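CT296 (Chlamydia trachomatis, PDB 3QH6) is of unknown function but resembles Fe(II) 2-oxoglutarate-dependent enzymes in structure, which fits its place in the cupin clan. Local coordinates at residues Leu7-Glu10 / His11-Tyr14; Arg74-Leu77 / Asp78-Ala82. All coordinates share one frame; numbering follows the deposited sequence.

Contact 1: residues Leu7-Glu10 / His11-Tyr14; sequences LHLE and HKRY
His8 and His11 form a capping box at the start of helix 9-18. His8 is the N-cap. The His11 ring accepts the backbone N-H of His8, and the His8 ring accepts that of Glu10, the capping bond. His8 N donates to His11 ND1 at 3.0 Å. The bond is straight at the hydrogen (167°), yet the donor lies well out of the His11 ring plane. Glu10 N donates to ND1 of His8, also at 3.0 Å. As acceptors, both ND1 atoms would be expected to carry no proton. This end of the contact is tightly packed. His8 CB touches His11 ND1 at 3.6 Å, and Leu7 CD2 reaches His11 CB. His8 O receives Lys12 N and, more weakly, His11 N.

The Leu9, Glu10 and Arg13 side chains lie on the solvent side. Glu10 and Arg13 form a salt bridge there, with Glu10 OE2 to Arg13 NH1 at 2.9 Å. The Glu10 chain bends at chi2 (-61°), which folds its carboxylate back to Arg13. The oxygen lies in the guanidinium plane, but NH1 approaches from above the carboxylate plane, and the two planes are 67° apart. Leu9 CD2 sits over the centre of one guanidinium face, 3.6 Å from Arg13 CZ. The arginine thus has a charge at its edge and a methyl on its face.

Toward the protein, the His11 ring meets Phe23 of strand 20-23 edge-to-face, and Tyr14 touches Ile21 of that strand. Lys12 NZ forms a salt bridge with Glu83, and Leu7, just before the helix, packs on Leu80 and Leu84, so both residues join this region to helix 77-85.

Contact 2: residues Arg74-Leu77 / Asp78-Ala82; sequences RVRL and DHLAA
This is a local contact at the junction of two consecutive helices, where a Schellman motif ends helix 66-75 and helix 77-85 begins at once. Arg76 is the joint. It is the C-prime residue of the first helix, with positive phi (64°), and the N-cap of the second. Arg76 N bonds back to Lys73 O and Leu77 N to Val72 O, which closes the motif. The carbonyl of Arg76 already serves the next helix. Leu80 N donates to Arg76 O at 2.8 Å, with an N-H...O angle of 160°. Ala81 N then donates to Leu77 O at 3.0 Å.

Leu77, Leu80 and Ala81 pack on the sheet. Leu77 CD2 and Leu80 CD1 approach to 4.5 Å, a light contact. Leu77 lies on Leu148 and Phe150 of strand 145-151. Leu80 and Ala81 lie on Phe127 of strand 125-128. Helix 77-85 is thereby seated on the sheet. Leu80 CG also comes within 3.2 Å of Arg76 O, so the base of this side chain packs closely beside the carbonyl.

The remaining side chains are polar. Arg76 and His79 are exposed, but Asp78 is buried and touches Val72 and Lys73 of helix 66-75. Asp78 has CG between its backbone N and carbonyl carbon (chi1 42°), which turns the carboxylate back toward the start of the helix. OD1 accepts two weak bonds from His79, one from the backbone N and one from ring ND1. The second, though weak, may help to orient the imidazole. The Arg76 chain bends at chi3, and its guanidinium plane is 17° from that of the His79 ring. It is CB of His79, not the ring, that lies over one guanidinium face, near its rim and 3.6 Å from Arg76 NH2.

How the contacts relate
From the N terminus, contact 1 comes first and opens helix 9-18. The chain then runs through strand 20-23, helix 29-42 and a part not modelled, 44-56, before helix 66-75 leads into contact 2. The contacts follow in series and neither nest nor cross. Each is a continuous stretch, and neither closes a loop: 7-14 starts a helix, and 74-82 joins the end of one helix to the start of the next. Their centres are about 15 Å apart, but they touch directly, with Leu7 CG packed 3.8 Å from Leu80 CD2. This joins the loop before helix 9-18 to helix 77-85. Contact 1 lies at the surface, while contact 2 reaches inward to the antiparallel sheet.

Contact 1: residues Leu7-Glu10 / His11-Tyr14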
# COMPACT_ATOMS: atom_id res chain seq x y z
N LEU A 7 -0.41 15.69 0.47
CA LEU A 7 0.80 15.59 1.30
C LEU A 7 1.24 16.95 1.83
O LEU A 7 1.19 17.94 1.12
CB LEU A 7 1.96 15.04 0.46
CG LEU A 7 1.94 13.53 0.24
CD1 LEU A 7 3.01 13.13 -0.82
CD2 LEU A 7 2.18 12.83 1.56
N HIS A 8 1.68 16.98 3.08
CA HIS A 8 2.24 18.20 3.66
C HIS A 8 3.79 18.07 3.63
O HIS A 8 4.34 16.97 3.70
CB HIS A 8 1.75 18.36 5.10
CG HIS A 8 2.08 19.67 5.71
ND1 HIS A 8 3.22 19.88 6.45
CD2 HIS A 8 1.39 20.85 5.73
CE1 HIS A 8 3.24 21.14 6.88
NE2 HIS A 8 2.14 21.74 6.47
N LEU A 9 4.47 19.20 3.53
CA LEU A 9 5.94 19.23 3.61
C LEU A 9 6.49 18.39 4.78
O LEU A 9 7.56 17.76 4.68
CB LEU A 9 6.40 20.67 3.73
CG LEU A 9 7.91 20.86 3.87
CD1 LEU A 9 8.60 20.19 2.69
CD2 LEU A 9 8.25 22.34 3.96
N GLU A 10 5.76 18.31 5.88
CA GLU A 10 6.30 17.56 7.02
C GLU A 10 6.17 16.06 6.84
O GLU A 10 6.93 15.28 7.46
CB GLU A 10 5.60 17.97 8.33
CG GLU A 10 5.95 19.37 8.83
CD GLU A 10 7.45 19.58 9.13
OE1 GLU A 10 8.14 18.61 9.52
OE2 GLU A 10 7.92 20.72 8.98
N HIS A 11 5.19 15.64 6.03
CA HIS A 11 5.11 14.24 5.63
C HIS A 11 6.32 13.90 4.75
O HIS A 11 6.97 12.85 4.92
CB HIS A 11 3.80 13.96 4.87
CG HIS A 11 2.57 14.23 5.68
ND1 HIS A 11 1.42 14.75 5.12
CD2 HIS A 11 2.31 14.05 6.99
CE1 HIS A 11 0.50 14.89 6.06
NE2 HIS A 11 1.01 14.46 7.21
N LYS A 12 6.65 14.78 3.82
CA LYS A 12 7.84 14.56 2.98
C LYS A 12 9.09 14.47 3.84
O LYS A 12 9.98 13.60 3.64
CB LYS A 12 8.01 15.67 1.92
CG LYS A 12 6.94 15.70 0.80
CD LYS A 12 7.00 17.04 0.06
CE LYS A 12 5.87 17.21 -0.94
NZ LYS A 12 6.40 17.18 -2.33
N ARG A 13 9.19 15.34 4.84
CA ARG A 13 10.38 15.38 5.68
C ARG A 13 10.49 14.14 6.51
O ARG A 13 11.58 13.64 6.70
CB ARG A 13 10.34 16.61 6.61
CG ARG A 13 10.52 17.90 5.83
CD ARG A 13 10.38 19.15 6.70
NE ARG A 13 10.97 20.29 6.00
CZ ARG A 13 10.79 21.56 6.34
NH1 ARG A 13 10.02 21.89 7.36
NH2 ARG A 13 11.40 22.51 5.63
N TYR A 14 9.36 13.61 6.98
CA TYR A 14 9.40 12.38 7.77
C TYR A 14 9.91 11.23 6.87
O TYR A 14 10.78 10.45 7.28
CB TYR A 14 8.02 12.04 8.34
CG TYR A 14 8.06 10.95 9.40
CD1 TYR A 14 8.24 11.27 10.73
CD2 TYR A 14 7.97 9.60 9.05
CE1 TYR A 14 8.29 10.30 11.70
CE2 TYR A 14 8.03 8.60 10.03
CZ TYR A 14 8.19 8.97 11.35
OH TYR A 14 8.26 8.02 12.34

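Contact 2: residues Arg74-Leu77 / Asp78-Ala82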
# COMPACT_ATOMS: atom_id res chain seq x y z
N ARG A 74 -7.69 5.66 -7.53
CA ARG A 74 -8.67 6.56 -6.93
C ARG A 74 -8.15 7.15 -5.64
O ARG A 74 -8.63 8.19 -5.20
CB ARG A 74 -10.00 5.87 -6.69
CG ARG A 74 -10.67 5.35 -7.98
CD ARG A 74 -11.91 4.53 -7.66
NE ARG A 74 -12.95 5.38 -7.07
CZ ARG A 74 -13.90 4.95 -6.25
NH1 ARG A 74 -13.91 3.69 -5.87
NH2 ARG A 74 -14.83 5.80 -5.80
N VAL A 75 -7.18 6.48 -5.02
CA VAL A 75 -6.55 7.06 -3.83
C VAL A 75 -5.26 7.80 -4.24
O VAL A 75 -4.67 8.50 -3.44
CB VAL A 75 -6.30 5.97 -2.76
CG1 VAL A 75 -5.67 6.56 -1.52
CG2 VAL A 75 -7.64 5.31 -2.41
N ARG A 76 -4.87 7.66 -5.51
CA ARG A 76 -3.68 8.33 -6.07
C ARG A 76 -2.38 7.88 -5.43
O ARG A 76 -1.42 8.65 -5.32
CB ARG A 76 -3.80 9.87 -6.00
CG ARG A 76 -5.10 10.38 -6.57
CD ARG A 76 -5.19 11.89 -6.49
NE ARG A 76 -4.24 12.57 -7.36
CZ ARG A 76 -3.08 13.12 -6.96
NH1 ARG A 76 -2.70 13.07 -5.69
NH2 ARG A 76 -2.31 13.74 -7.85
N LEU A 77 -2.34 6.62 -5.01
CA LEU A 77 -1.14 6.02 -4.44
C LEU A 77 0.07 6.13 -5.38
O LEU A 77 1.19 6.29 -4.90
CB LEU A 77 -1.35 4.53 -4.13
CG LEU A 77 -2.42 4.24 -3.08
CD1 LEU A 77 -2.44 2.76 -2.74
CD2 LEU A 77 -2.17 5.09 -1.81
N ASP A 78 -0.14 6.05 -6.69
CA ASP A 78 0.98 6.22 -7.63
C ASP A 78 1.53 7.64 -7.63
O ASP A 78 2.76 7.84 -7.67
CB ASP A 78 0.62 5.80 -9.08
CG ASP A 78 -0.77 6.26 -9.54
OD1 ASP A 78 -1.48 7.03 -8.82
OD2 ASP A 78 -1.17 5.84 -10.66
N HIS A 79 0.65 8.63 -7.57
CA HIS A 79 1.09 10.02 -7.57
C HIS A 79 1.71 10.36 -6.21
O HIS A 79 2.70 11.09 -6.15
CB HIS A 79 -0.08 10.97 -7.94
CG HIS A 79 -0.48 10.87 -9.37
ND1 HIS A 79 -1.43 9.98 -9.83
CD2 HIS A 79 -0.04 11.54 -10.47
CE1 HIS A 79 -1.56 10.10 -11.14
NE2 HIS A 79 -0.73 11.04 -11.55
N LEU A 80 1.17 9.81 -5.13
CA LEU A 80 1.73 10.08 -3.79
C LEU A 80 3.11 9.46 -3.62
O LEU A 80 4.03 10.09 -3.07
CB LEU A 80 0.80 9.56 -2.71
CG LEU A 80 -0.55 10.30 -2.66
CD1 LEU A 80 -1.50 9.52 -1.76
CD2 LEU A 80 -0.35 11.77 -2.18
N ALA A 81 3.26 8.24 -4.11
CA ALA A 81 4.58 7.56 -4.08
C ALA A 81 5.61 8.34 -4.90
O ALA A 81 6.77 8.50 -4.48
CB ALA A 81 4.44 6.14 -4.63
N ALA A 82 5.22 8.84 -6.06
CA ALA A 82 6.17 9.55 -6.91
C ALA A 82 6.57 10.83 -6.21
O ALA A 82 7.72 11.24 -6.25
CB ALA A 82 5.53 9.86 -8.29